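Beta-hexosaminidase Amuc_2018 (Akkermansia muciniphila, PDB 6JEB) removes terminal N-acetylhexosamine residues from the non-reducing ends of glycans such as N-glycans and chitobiose, as a glycoside hydrolase of family 20. Local coordinates at residues F121-L126 with G181-P186; Y165-L170 with K244-S249; K374-D379 with A418-E423. One frame throughout, in Å; residues are numbered along the deposited sequence.

In the fold
All three contacts lie in the family 20 catalytic domain, an eight-stranded parallel barrel of the TIM type. Contact 1 pairs neighbouring strands 123-127 and 183-187. Contact 2, with its centre about 13 Å from that of contact 1, joins helices 167-178 and 230-246 outside the wall; the segments of the two contacts alternate along the chain, and Phe-247 and Ser-249 touch strand 183-187. Contact 3 comes later in the chain, between helices 372-376 and 417-426, its centre about 18 Å from that of contact 1. Phe-121, just before strand 123-127, packs on Ala-418, Ile-421 and Ala-422, so contacts 1 and 3 touch. Contacts 2 and 3, about 30 Å apart between centres, lie on opposite sides of the chain's centre.

Contact 1 of 3, residues F121-L126 with G181-P186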
ATOM      1  N   PHE A 121       7.376   5.528  -5.508  1.00 11.48           N
ATOM      2  CA  PHE A 121       6.209   5.378  -4.649  1.00 10.70           C
ATOM      3  C   PHE A 121       6.265   6.437  -3.556  1.00 10.89           C
ATOM      4  O   PHE A 121       7.344   6.820  -3.101  1.00 12.00           O
ATOM      5  CB  PHE A 121       6.188   3.990  -4.002  1.00 11.53           C
ATOM      6  CG  PHE A 121       5.725   2.897  -4.929  1.00 11.28           C
ATOM      7  CD1 PHE A 121       4.370   2.649  -5.095  1.00 12.06           C
ATOM      8  CD2 PHE A 121       6.640   2.126  -5.637  1.00 12.35           C
ATOM      9  CE1 PHE A 121       3.926   1.652  -5.950  1.00 12.38           C
ATOM     10  CE2 PHE A 121       6.205   1.129  -6.502  1.00 12.59           C
ATOM     11  CZ  PHE A 121       4.843   0.893  -6.655  1.00 11.81           C
ATOM     12  N   ASN A 122       5.095   6.922  -3.127  1.00 10.79           N
ATOM     13  CA  ASN A 122       5.066   7.943  -2.085  1.00 11.05           C
ATOM     14  C   ASN A 122       4.138   7.604  -0.925  1.00 10.51           C
ATOM     15  O   ASN A 122       3.965   8.440  -0.029  1.00 12.51           O
ATOM     16  CB  ASN A 122       4.747   9.337  -2.655  1.00 11.74           C
ATOM     17  CG  ASN A 122       3.367   9.416  -3.277  1.00 12.71           C
ATOM     18  OD1 ASN A 122       2.670   8.412  -3.393  1.00 13.75           O
ATOM     19  ND2 ASN A 122       2.970  10.616  -3.683  1.00 14.16           N
ATOM     20  N   ARG A 123       3.571   6.398  -0.894  1.00 11.75           N
ATOM     21  CA  ARG A 123       2.693   5.989   0.198  1.00 11.67           C
ATOM     22  C   ARG A 123       3.048   4.576   0.623  1.00 11.48           C
ATOM     23  O   ARG A 123       3.104   3.671  -0.217  1.00 12.20           O
ATOM     24  CB  ARG A 123       1.220   6.028  -0.225  1.00 11.94           C
ATOM     25  CG  ARG A 123       0.727   7.406  -0.682  1.00 13.51           C
ATOM     26  CD  ARG A 123       0.611   8.381   0.488  1.00 15.30           C
ATOM     27  NE  ARG A 123       0.069   9.675   0.072  1.00 17.49           N
ATOM     28  CZ  ARG A 123       0.806  10.707  -0.332  1.00 17.53           C
ATOM     29  NH1 ARG A 123       2.129  10.611  -0.377  1.00 17.54           N
ATOM     30  NH2 ARG A 123       0.218  11.842  -0.686  1.00 20.80           N
ATOM     31  N   LEU A 124       3.289   4.387   1.921  1.00 11.52           N
ATOM     32  CA  LEU A 124       3.509   3.068   2.511  1.00 11.80           C
ATOM     33  C   LEU A 124       2.391   2.835   3.511  1.00 10.71           C
ATOM     34  O   LEU A 124       2.284   3.557   4.511  1.00 12.55           O
ATOM     35  CB  LEU A 124       4.869   2.952   3.199  1.00 11.65           C
ATOM     36  CG  LEU A 124       5.091   1.615   3.919  1.00 11.27           C
ATOM     37  CD1 LEU A 124       5.155   0.457   2.926  1.00 12.35           C
ATOM     38  CD2 LEU A 124       6.350   1.647   4.779  1.00 13.14           C
ATOM     39  N   HIS A 125       1.555   1.847   3.226  1.00 11.54           N
ATOM     40  CA  HIS A 125       0.397   1.508   4.040  1.00 11.05           C
ATOM     41  C   HIS A 125       0.749   0.262   4.851  1.00 10.53           C
ATOM     42  O   HIS A 125       1.237  -0.730   4.296  1.00 11.41           O
ATOM     43  CB  HIS A 125      -0.763   1.311   3.050  1.00 11.66           C
ATOM     44  CG  HIS A 125      -1.978   0.602   3.565  1.00 11.38           C
ATOM     45  ND1 HIS A 125      -2.966   0.172   2.704  1.00 12.05           N
ATOM     46  CD2 HIS A 125      -2.370   0.229   4.808  1.00 12.25           C
ATOM     47  CE1 HIS A 125      -3.912  -0.442   3.393  1.00 13.21           C
ATOM     48  NE2 HIS A 125      -3.575  -0.422   4.671  1.00 12.46           N
ATOM     49  N   LEU A 126       0.578   0.347   6.175  1.00 11.12           N
ATOM     50  CA  LEU A 126       0.894  -0.752   7.090  1.00 10.44           C
ATOM     51  C   LEU A 126      -0.397  -1.446   7.517  1.00 10.91           C
ATOM     52  O   LEU A 126      -1.195  -0.874   8.270  1.00 11.47           O
ATOM     53  CB  LEU A 126       1.616  -0.238   8.335  1.00 11.90           C
ATOM     54  CG  LEU A 126       2.863   0.615   8.123  1.00 12.49           C
ATOM     55  CD1 LEU A 126       3.412   1.089   9.472  1.00 13.15           C
ATOM     56  CD2 LEU A 126       3.917  -0.158   7.334  1.00 13.78           C
ATOM     57  N   GLY A 181      10.537  10.609   0.801  1.00 14.37           N
ATOM     58  CA  GLY A 181       9.355  11.066   0.104  1.00 15.84           C
ATOM     59  C   GLY A 181       8.101  10.256   0.334  1.00 14.96           C
ATOM     60  O   GLY A 181       7.152  10.371  -0.448  1.00 16.38           O
ATOM     61  N   ILE A 182       8.048   9.451   1.391  1.00 12.49           N
ATOM     62  CA  ILE A 182       6.971   8.488   1.576  1.00 12.07           C
ATOM     63  C   ILE A 182       6.212   8.816   2.855  1.00 12.84           C
ATOM     64  O   ILE A 182       6.820   8.940   3.925  1.00 14.19           O
ATOM     65  CB  ILE A 182       7.533   7.057   1.599  1.00 11.95           C
ATOM     66  CG1 ILE A 182       8.099   6.706   0.214  1.00 12.97           C
ATOM     67  CG2 ILE A 182       6.470   6.049   2.027  1.00 12.74           C
ATOM     68  CD1 ILE A 182       9.110   5.560   0.229  1.00 13.55           C
ATOM     69  N   ASP A 183       4.888   8.982   2.734  1.00 12.66           N
ATOM     70  CA  ASP A 183       4.003   9.111   3.888  1.00 12.68           C
ATOM     71  C   ASP A 183       3.554   7.724   4.323  1.00 12.65           C
ATOM     72  O   ASP A 183       3.294   6.859   3.484  1.00 13.28           O
ATOM     73  CB  ASP A 183       2.736   9.902   3.537  1.00 15.42           C
ATOM     74  CG  ASP A 183       2.995  11.377   3.285  1.00 20.88           C
ATOM     75  OD1 ASP A 183       4.125  11.863   3.512  1.00 23.13           O
ATOM     76  OD2 ASP A 183       2.038  12.058   2.853  1.00 24.21           O
ATOM     77  N   VAL A 184       3.430   7.524   5.636  1.00 12.61           N
ATOM     78  CA  VAL A 184       3.073   6.221   6.185  1.00 13.30           C
ATOM     79  C   VAL A 184       1.621   6.240   6.636  1.00 12.17           C
ATOM     80  O   VAL A 184       1.195   7.144   7.372  1.00 13.58           O
ATOM     81  CB  VAL A 184       4.010   5.815   7.333  1.00 12.28           C
ATOM     82  CG1 VAL A 184       3.631   4.428   7.855  1.00 14.03           C
ATOM     83  CG2 VAL A 184       5.450   5.822   6.852  1.00 13.58           C
ATOM     84  N   ILE A 185       0.865   5.236   6.204  1.00 11.61           N
ATOM     85  CA  ILE A 185      -0.569   5.150   6.466  1.00 12.75           C
ATOM     86  C   ILE A 185      -0.831   3.910   7.312  1.00 12.84           C
ATOM     87  O   ILE A 185      -0.754   2.788   6.788  1.00 12.52           O
ATOM     88  CB  ILE A 185      -1.349   5.016   5.147  1.00 14.86           C
ATOM     89  CG1 ILE A 185      -0.885   6.050   4.102  1.00 17.42           C
ATOM     90  CG2 ILE A 185      -2.852   5.069   5.413  1.00 15.84           C
ATOM     91  CD1 ILE A 185      -1.038   7.488   4.541  1.00 18.76           C
ATOM     92  N   PRO A 186      -1.155   4.047   8.596  1.00 11.49           N
ATOM     93  CA  PRO A 186      -1.481   2.862   9.408  1.00 11.77           C
ATOM     94  C   PRO A 186      -2.909   2.397   9.149  1.00 12.11           C
ATOM     95  O   PRO A 186      -3.817   3.208   8.936  1.00 13.51           O
ATOM     96  CB  PRO A 186      -1.350   3.384  10.844  1.00 12.42           C
ATOM     97  CG  PRO A 186      -1.790   4.860  10.712  1.00 12.68           C
ATOM     98  CD  PRO A 186      -1.230   5.307   9.365  1.00 11.83           C
TER
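Asp-183 OD2 sits over one face of the Arg-123 guanidinium, 3.5 Å from NH1 and offset toward its rim, with the two planes only 20° apart. This salt bridge is of charge alone, for no N-H points at the oxygen. In the guanidinium plane, NH1 turns instead to Asn-122 O at 2.9 Å, reached because the arginine chain folds at chi2 (-71°). The His-125 ring meets Ile-185 O obliquely, its CD2 3.6 Å away; His-253 stacks on it, Glu-187 and His-396 bond its nitrogens, and substrate-binding Trp-400 lies about 6 Å away, side chain to side chain.

The backbones of the two strands pair in parallel. Asn-122 O also accepts from Asp-183 N at 3.0 Å, from the face opposite to NH1, and three bonds follow: Leu-124 N to Asp-183 O, Ile-185 N to Leu-124 O, and Leu-126 N to Ile-185 O. On the other face, toward helices 106-118 and 167-178, Leu-124 CB rests on Ile-182 CG2 and Leu-126 CD1 on Val-184 CG1, each 3.7 Å away.

This barrel seam is apolar outside; its inner face carries Arg-123, Asp-183 and His-125 beside Ile-185, and a doubly held carbonyl fixes the arginine by its carboxylate.

Contact 2 of 3, residues Y165-L170 with K244-S249; sequences YTKQEL and KDIFPS
Leu-170 and Ile-246 make the close part of this contact, where the first turn of helix 167-178 meets the end of helix 230-246. Leu-170 CB presses on Ile-246 CG2 at 3.6 Å, both side chains buried and both directed into the interface. The same methyl also covers the centre of the Phe-247 ring, 3.5 Å above its plane, so it meets the leucine on one flank and the ring on another. Leu-170 CD1 approaches the ring obliquely and less closely, 4.2 Å from Phe-247 CZ.

Toward the solvent the contact passes to the polar ends of Lys-167 and Asp-245. Lys-167 starts extended, with CG opposite the backbone N (chi1 -179°), and its CG and CE lie obliquely across Ile-246, CE 3.8 Å from CG1. A bend at chi3 (-137°) then carries the ammonium to the exposed Asp-245, whose chain it crosses at about a right angle. The salt bridge from Lys-167 NZ to Asp-245 OD2, 2.9 Å long, is a weak hydrogen bond in geometry, and doubtful in part because Asp-245 was modelled in two conformers. Each charge has another mate: Glu-242 for the lysine, Lys-171 for the aspartate. At the start of helix 167-178, away from the interface, Thr-166 and Glu-169 form a capping box, with Glu-169 N giving to Thr-166 OG1 and Thr-166 N to Glu-169 OE1.

The contact joins helix 167-178, which leads into strand 183-187, to helix 230-246, which precedes strand 251-253. Phe-247 continues inward onto Val-184 and Pro-186 of strand 183-187 and also touches Val-174 of helix 167-178, while Ser-249, just ahead of strand 251-253, bonds to the carbonyl of Val-184.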
ATOM      1  N   TYR A 165       5.856  -4.188  16.825  1.00 11.93           N
ATOM      2  CA  TYR A 165       6.736  -3.032  16.734  1.00 12.11           C
ATOM      3  C   TYR A 165       6.762  -2.296  18.065  1.00 12.46           C
ATOM      4  O   TYR A 165       5.802  -2.333  18.834  1.00 14.16           O
ATOM      5  CB  TYR A 165       6.256  -2.084  15.622  1.00 12.47           C
ATOM      6  CG  TYR A 165       6.348  -2.757  14.280  1.00 11.40           C
ATOM      7  CD1 TYR A 165       7.590  -3.045  13.716  1.00 12.86           C
ATOM      8  CD2 TYR A 165       5.204  -3.157  13.598  1.00 12.35           C
ATOM      9  CE1 TYR A 165       7.686  -3.705  12.509  1.00 12.12           C
ATOM     10  CE2 TYR A 165       5.289  -3.812  12.388  1.00 13.28           C
ATOM     11  CZ  TYR A 165       6.531  -4.089  11.849  1.00 13.38           C
ATOM     12  OH  TYR A 165       6.614  -4.756  10.649  1.00 14.65           O
ATOM     13  N   THR A 166       7.883  -1.643  18.351  1.00 13.93           N
ATOM     14  CA  THR A 166       7.883  -0.666  19.429  1.00 13.55           C
ATOM     15  C   THR A 166       7.477   0.691  18.869  1.00 13.14           C
ATOM     16  O   THR A 166       7.579   0.949  17.665  1.00 14.02           O
ATOM     17  CB  THR A 166       9.265  -0.539  20.072  1.00 14.73           C
ATOM     18  OG1 THR A 166      10.171   0.051  19.130  1.00 15.91           O
ATOM     19  CG2 THR A 166       9.794  -1.900  20.494  1.00 15.94           C
ATOM     20  N   LYS A 167       7.016   1.569  19.764  1.00 13.98           N
ATOM     21  CA  LYS A 167       6.706   2.935  19.353  1.00 14.58           C
ATOM     22  C   LYS A 167       7.929   3.608  18.741  1.00 14.16           C
ATOM     23  O   LYS A 167       7.821   4.317  17.735  1.00 15.63           O
ATOM     24  CB  LYS A 167       6.174   3.737  20.547  1.00 17.75           C
ATOM     25  CG  LYS A 167       5.802   5.182  20.224  1.00 20.33           C
ATOM     26  CD  LYS A 167       5.118   5.833  21.421  1.00 23.87           C
ATOM     27  CE  LYS A 167       3.926   6.655  20.999  1.00 25.55           C
ATOM     28  NZ  LYS A 167       3.176   7.223  22.164  1.00 24.80           N
ATOM     29  N   GLN A 168       9.106   3.373  19.325  1.00 15.26           N
ATOM     30  CA  GLN A 168      10.335   3.952  18.792  1.00 17.15           C
ATOM     31  C   GLN A 168      10.640   3.430  17.388  1.00 14.93           C
ATOM     32  O   GLN A 168      11.082   4.193  16.517  1.00 16.11           O
ATOM     33  CB  GLN A 168      11.481   3.658  19.757  1.00 20.32           C
ATOM     34  CG  GLN A 168      12.751   4.424  19.488  1.00 25.24           C
ATOM     35  CD  GLN A 168      13.749   4.281  20.627  1.00 26.97           C
ATOM     36  OE1 GLN A 168      13.679   5.004  21.625  1.00 31.68           O
ATOM     37  NE2 GLN A 168      14.676   3.338  20.492  1.00 27.97           N
ATOM     38  N   GLU A 169      10.401   2.137  17.139  1.00 14.17           N
ATOM     39  CA  GLU A 169      10.591   1.606  15.791  1.00 13.82           C
ATOM     40  C   GLU A 169       9.639   2.254  14.792  1.00 12.42           C
ATOM     41  O   GLU A 169      10.023   2.531  13.651  1.00 13.17           O
ATOM     42  CB  GLU A 169      10.404   0.090  15.773  1.00 14.82           C
ATOM     43  CG  GLU A 169      11.582  -0.697  16.303  1.00 16.20           C
ATOM     44  CD  GLU A 169      11.274  -2.186  16.359  1.00 17.97           C
ATOM     45  OE1 GLU A 169      10.093  -2.535  16.599  1.00 16.65           O
ATOM     46  OE2 GLU A 169      12.208  -3.003  16.156  1.00 22.49           O
ATOM     47  N   LEU A 170       8.377   2.455  15.180  1.00 12.33           N
ATOM     48  CA  LEU A 170       7.436   3.059  14.241  1.00 12.24           C
ATOM     49  C   LEU A 170       7.787   4.519  13.967  1.00 11.72           C
ATOM     50  O   LEU A 170       7.665   4.985  12.825  1.00 13.18           O
ATOM     51  CB  LEU A 170       6.003   2.890  14.740  1.00 12.23           C
ATOM     52  CG  LEU A 170       5.536   1.432  14.769  1.00 13.03           C
ATOM     53  CD1 LEU A 170       4.175   1.312  15.431  1.00 14.88           C
ATOM     54  CD2 LEU A 170       5.497   0.827  13.367  1.00 13.66           C
ATOM     55  N   LYS A 244      -1.964   9.211  16.371  1.00 14.88           N
ATOM     56  CA  LYS A 244      -1.722  10.651  16.275  1.00 15.53           C
ATOM     57  C   LYS A 244      -0.286  10.990  16.664  1.00 16.20           C
ATOM     58  O   LYS A 244       0.367  11.825  16.018  1.00 17.10           O
ATOM     59  CB  LYS A 244      -2.719  11.400  17.167  1.00 18.44           C
ATOM     60  CG  LYS A 244      -2.525  12.906  17.206  1.00 21.31           C
ATOM     61  CD  LYS A 244      -2.895  13.551  15.894  1.00 27.33           C
ATOM     62  CE  LYS A 244      -2.766  15.073  15.977  1.00 31.56           C
ATOM     63  NZ  LYS A 244      -3.214  15.761  14.732  1.00 34.86           N
ATOM     64  N   ASP A 245       0.223  10.344  17.715  1.00 16.74           N
ATOM     65  CA  ASP A 245       1.587  10.615  18.144  0.50 17.13           C
ATOM     66  C   ASP A 245       2.608  10.086  17.141  1.00 17.10           C
ATOM     67  O   ASP A 245       3.624  10.745  16.891  1.00 17.97           O
ATOM     68  CB  ASP A 245       1.820  10.016  19.530  0.50 17.92           C
ATOM     69  CG  ASP A 245       3.127  10.455  20.133  0.50 23.17           C
ATOM     70  OD1 ASP A 245       3.389  11.674  20.155  0.50 27.26           O
ATOM     71  OD2 ASP A 245       3.887   9.588  20.594  0.50 26.26           O
ATOM     72  N   ILE A 246       2.357   8.918  16.556  1.00 15.59           N
ATOM     73  CA  ILE A 246       3.365   8.222  15.757  1.00 14.73           C
ATOM     74  C   ILE A 246       3.346   8.658  14.306  1.00 14.07           C
ATOM     75  O   ILE A 246       4.403   8.845  13.695  1.00 15.82           O
ATOM     76  CB  ILE A 246       3.175   6.696  15.871  1.00 15.24           C
ATOM     77  CG1 ILE A 246       3.383   6.231  17.311  1.00 15.44           C
ATOM     78  CG2 ILE A 246       4.124   5.964  14.908  1.00 14.96           C
ATOM     79  CD1 ILE A 246       2.878   4.810  17.542  1.00 15.62           C
ATOM     80  N   PHE A 247       2.154   8.759  13.719  1.00 13.60           N
ATOM     81  CA  PHE A 247       2.020   8.846  12.268  1.00 13.88           C
ATOM     82  C   PHE A 247       1.531  10.228  11.875  1.00 15.07           C
ATOM     83  O   PHE A 247       0.320  10.492  11.912  1.00 15.89           O
ATOM     84  CB  PHE A 247       1.053   7.768  11.764  1.00 14.09           C
ATOM     85  CG  PHE A 247       1.552   6.368  11.985  1.00 13.09           C
ATOM     86  CD1 PHE A 247       2.558   5.837  11.184  1.00 14.43           C
ATOM     87  CD2 PHE A 247       1.030   5.583  13.006  1.00 13.24           C
ATOM     88  CE1 PHE A 247       3.029   4.540  11.385  1.00 14.84           C
ATOM     89  CE2 PHE A 247       1.486   4.279  13.216  1.00 13.69           C
ATOM     90  CZ  PHE A 247       2.493   3.758  12.404  1.00 14.35           C
ATOM     91  N   PRO A 248       2.425  11.129  11.459  1.00 15.11           N
ATOM     92  CA  PRO A 248       2.012  12.507  11.153  1.00 15.67           C
ATOM     93  C   PRO A 248       1.175  12.643   9.892  1.00 15.86           C
ATOM     94  O   PRO A 248       0.681  13.746   9.633  1.00 18.55           O
ATOM     95  CB  PRO A 248       3.350  13.246  11.009  1.00 16.88           C
ATOM     96  CG  PRO A 248       4.304  12.181  10.575  1.00 17.33           C
ATOM     97  CD  PRO A 248       3.879  10.942  11.319  1.00 16.37           C
ATOM     98  N   SER A 249       0.985  11.578   9.105  1.00 15.46           N
ATOM     99  CA  SER A 249       0.112  11.692   7.940  1.00 15.39           C
ATOM    100  C   SER A 249      -1.306  12.065   8.347  1.00 16.27           C
ATOM    101  O   SER A 249      -2.037  12.691   7.566  1.00 18.53           O
ATOM    102  CB  SER A 249       0.096  10.384   7.146  1.00 15.69           C
ATOM    103  OG  SER A 249      -0.504   9.338   7.902  1.00 15.77           O
TER

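Contact 3 of 3, residues K374-D379 with A418-E423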
ATOM      1  N   LYS A 374       0.192  -8.517 -17.432  1.00 18.06           N
ATOM      2  CA  LYS A 374      -1.162  -8.180 -17.001  1.00 18.39           C
ATOM      3  C   LYS A 374      -1.145  -6.952 -16.105  1.00 17.17           C
ATOM      4  O   LYS A 374      -1.946  -6.023 -16.273  1.00 18.10           O
ATOM      5  CB  LYS A 374      -1.771  -9.369 -16.251  1.00 19.10           C
ATOM      6  CG  LYS A 374      -3.083  -9.049 -15.541  1.00 20.13           C
ATOM      7  CD  LYS A 374      -4.163  -8.666 -16.538  1.00 23.55           C
ATOM      8  CE  LYS A 374      -5.508  -8.532 -15.855  1.00 24.16           C
ATOM      9  NZ  LYS A 374      -6.619  -8.366 -16.836  1.00 26.50           N
ATOM     10  N   CYS A 375      -0.229  -6.943 -15.137  1.00 16.66           N
ATOM     11  CA  CYS A 375      -0.093  -5.803 -14.247  0.80 16.88           C
ATOM     12  C   CYS A 375       0.110  -4.510 -15.036  1.00 16.37           C
ATOM     13  O   CYS A 375      -0.547  -3.496 -14.763  1.00 17.10           O
ATOM     14  CB  CYS A 375       1.081  -6.076 -13.312  0.80 17.95           C
ATOM     15  SG  CYS A 375       1.270  -4.913 -12.002  0.80 16.82           S
ATOM     16  N   TYR A 376       1.019  -4.531 -16.018  1.00 16.95           N
ATOM     17  CA  TYR A 376       1.302  -3.339 -16.809  1.00 15.94           C
ATOM     18  C   TYR A 376       0.094  -2.874 -17.620  1.00 16.42           C
ATOM     19  O   TYR A 376       0.032  -1.698 -18.006  1.00 16.96           O
ATOM     20  CB  TYR A 376       2.537  -3.546 -17.708  1.00 14.77           C
ATOM     21  CG  TYR A 376       3.003  -2.215 -18.233  1.00 14.83           C
ATOM     22  CD1 TYR A 376       3.794  -1.391 -17.447  1.00 14.98           C
ATOM     23  CD2 TYR A 376       2.581  -1.739 -19.471  1.00 17.14           C
ATOM     24  CE1 TYR A 376       4.168  -0.139 -17.874  1.00 16.58           C
ATOM     25  CE2 TYR A 376       2.954  -0.489 -19.913  1.00 15.72           C
ATOM     26  CZ  TYR A 376       3.752   0.310 -19.111  1.00 16.01           C
ATOM     27  OH  TYR A 376       4.120   1.563 -19.542  1.00 17.36           O
ATOM     28  N   ASP A 377      -0.874  -3.755 -17.873  1.00 16.93           N
ATOM     29  CA  ASP A 377      -2.052  -3.326 -18.611  0.70 17.77           C
ATOM     30  C   ASP A 377      -2.946  -2.384 -17.809  1.00 17.27           C
ATOM     31  O   ASP A 377      -3.900  -1.844 -18.375  1.00 19.94           O
ATOM     32  CB  ASP A 377      -2.841  -4.543 -19.100  0.70 21.15           C
ATOM     33  CG  ASP A 377      -3.745  -4.217 -20.273  0.70 27.00           C
ATOM     34  OD1 ASP A 377      -3.258  -3.624 -21.261  0.70 27.77           O
ATOM     35  OD2 ASP A 377      -4.944  -4.555 -20.210  0.70 30.28           O
ATOM     36  N   LEU A 378      -2.654  -2.158 -16.529  1.00 16.43           N
ATOM     37  CA  LEU A 378      -3.511  -1.325 -15.690  1.00 16.19           C
ATOM     38  C   LEU A 378      -3.443   0.142 -16.104  1.00 17.01           C
ATOM     39  O   LEU A 378      -2.367   0.750 -16.102  1.00 16.71           O
ATOM     40  CB  LEU A 378      -3.100  -1.456 -14.229  1.00 16.53           C
ATOM     41  CG  LEU A 378      -3.868  -0.538 -13.273  1.00 16.88           C
ATOM     42  CD1 LEU A 378      -5.351  -0.917 -13.237  1.00 18.29           C
ATOM     43  CD2 LEU A 378      -3.253  -0.598 -11.882  1.00 19.36           C
ATOM     44  N   ASP A 379      -4.601   0.702 -16.446  1.00 17.38           N
ATOM     45  CA  ASP A 379      -4.837   2.142 -16.450  1.00 17.53           C
ATOM     46  C   ASP A 379      -5.760   2.389 -15.267  1.00 17.29           C
ATOM     47  O   ASP A 379      -6.901   1.899 -15.278  1.00 18.56           O
ATOM     48  CB  ASP A 379      -5.525   2.552 -17.756  1.00 18.90           C
ATOM     49  CG  ASP A 379      -6.029   3.998 -17.748  1.00 19.46           C
ATOM     50  OD1 ASP A 379      -5.699   4.769 -16.821  1.00 17.15           O
ATOM     51  OD2 ASP A 379      -6.774   4.367 -18.690  1.00 21.09           O
ATOM     52  N   ALA A 418       5.762  -4.410  -8.843  1.00 12.60           N
ATOM     53  CA  ALA A 418       5.704  -3.069  -8.264  1.00 12.60           C
ATOM     54  C   ALA A 418       6.272  -2.015  -9.212  1.00 13.13           C
ATOM     55  O   ALA A 418       5.843  -0.860  -9.168  1.00 14.07           O
ATOM     56  CB  ALA A 418       6.431  -3.020  -6.914  1.00 13.43           C
ATOM     57  N   CYS A 419       7.234  -2.391 -10.066  1.00 13.36           N
ATOM     58  CA  CYS A 419       7.749  -1.462 -11.074  1.00 13.36           C
ATOM     59  C   CYS A 419       6.657  -1.068 -12.059  1.00 13.55           C
ATOM     60  O   CYS A 419       6.573   0.096 -12.477  1.00 13.64           O
ATOM     61  CB  CYS A 419       8.912  -2.097 -11.840  1.00 14.68           C
ATOM     62  SG  CYS A 419      10.236  -2.745 -10.797  1.00 15.84           S
ATOM     63  N   ALA A 420       5.823  -2.034 -12.452  1.00 13.27           N
ATOM     64  CA  ALA A 420       4.718  -1.748 -13.362  1.00 13.04           C
ATOM     65  C   ALA A 420       3.664  -0.889 -12.680  1.00 13.64           C
ATOM     66  O   ALA A 420       3.140   0.057 -13.283  1.00 14.23           O
ATOM     67  CB  ALA A 420       4.110  -3.054 -13.880  1.00 14.05           C
ATOM     68  N   ILE A 421       3.347  -1.198 -11.421  1.00 13.00           N
ATOM     69  CA  ILE A 421       2.429  -0.359 -10.653  1.00 12.86           C
ATOM     70  C   ILE A 421       2.962   1.066 -10.558  1.00 11.91           C
ATOM     71  O   ILE A 421       2.202   2.035 -10.685  1.00 13.38           O
ATOM     72  CB  ILE A 421       2.178  -0.969  -9.260  1.00 12.69           C
ATOM     73  CG1 ILE A 421       1.503  -2.347  -9.377  1.00 14.87           C
ATOM     74  CG2 ILE A 421       1.347  -0.021  -8.389  1.00 14.30           C
ATOM     75  CD1 ILE A 421       0.097  -2.299  -9.942  1.00 17.53           C
ATOM     76  N   ALA A 422       4.269   1.216 -10.309  1.00 12.23           N
ATOM     77  CA  ALA A 422       4.866   2.548 -10.214  1.00 12.04           C
ATOM     78  C   ALA A 422       4.642   3.339 -11.495  1.00 12.32           C
ATOM     79  O   ALA A 422       4.304   4.531 -11.454  1.00 13.14           O
ATOM     80  CB  ALA A 422       6.364   2.437  -9.909  1.00 12.43           C
ATOM     81  N   GLU A 423       4.822   2.686 -12.644  1.00 12.17           N
ATOM     82  CA  GLU A 423       4.627   3.365 -13.920  1.00 13.24           C
ATOM     83  C   GLU A 423       3.148   3.651 -14.179  1.00 13.18           C
ATOM     84  O   GLU A 423       2.802   4.701 -14.730  1.00 14.15           O
ATOM     85  CB  GLU A 423       5.279   2.555 -15.051  1.00 13.53           C
ATOM     86  CG  GLU A 423       5.169   3.215 -16.421  1.00 14.09           C
ATOM     87  CD  GLU A 423       6.363   2.944 -17.332  1.00 15.53           C
ATOM     88  OE1 GLU A 423       7.517   3.114 -16.879  1.00 14.89           O
ATOM     89  OE2 GLU A 423       6.150   2.566 -18.507  1.00 15.93           O
TER
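Tyr-376 and Ala-420 bring the two backbones to within 5.1 Å, CA to CA, an approach consistent with the small alanine side chain there, which is directed at the other segment. Ala-420 CB meets the tyrosine at the edge of its ring, in the ring plane, 3.9 Å from CD1. Beside it, in the conformer described, Cys-375 SG lies 3.9 Å from Ala-420 CB and 3.5 Å from Ile-421 CD1; a second conformer of the cysteine makes both touches provisional. Leu-378 adds a looser apolar contact, its CD2 4.2 Å from the same Ile-421 CD1.

The polar end of the contact is a very short hydrogen bond, 2.5 Å from Tyr-376 OH to Glu-423 OE2. Tyrosine and glutamate chains cross at a slant, and the carboxylate is turned 75° from the ring. Glu-423 leaves its helix with CG opposite the backbone N (chi1 -178°) and bends at chi2 (147°), which lays CG 3.8 Å from Tyr-376 CE1 and brings the carboxylate to the hydroxyl. Its other oxygen, OE1, takes a salt bridge from Lys-440 and a hydrogen bond from Glu-9 N, so both oxygens of this buried acid are engaged. Phe-437 stacks on the tyrosine ring. Replacing Tyr-376 with a leucine would probably leave Glu-423 OE2 without its hydroxyl donor and Phe-437 without the ring it stacks on.

Helix 434-452 completes the surroundings: its Phe-437 also touches Ala-420 and Glu-423, while Arg-432, ahead of that helix, makes a cation-pi contact with the tyrosine. On the barrel side, Leu-378, just after helix 372-376, and Ile-421 of helix 417-426 both touch Val-395 of strand 392-399.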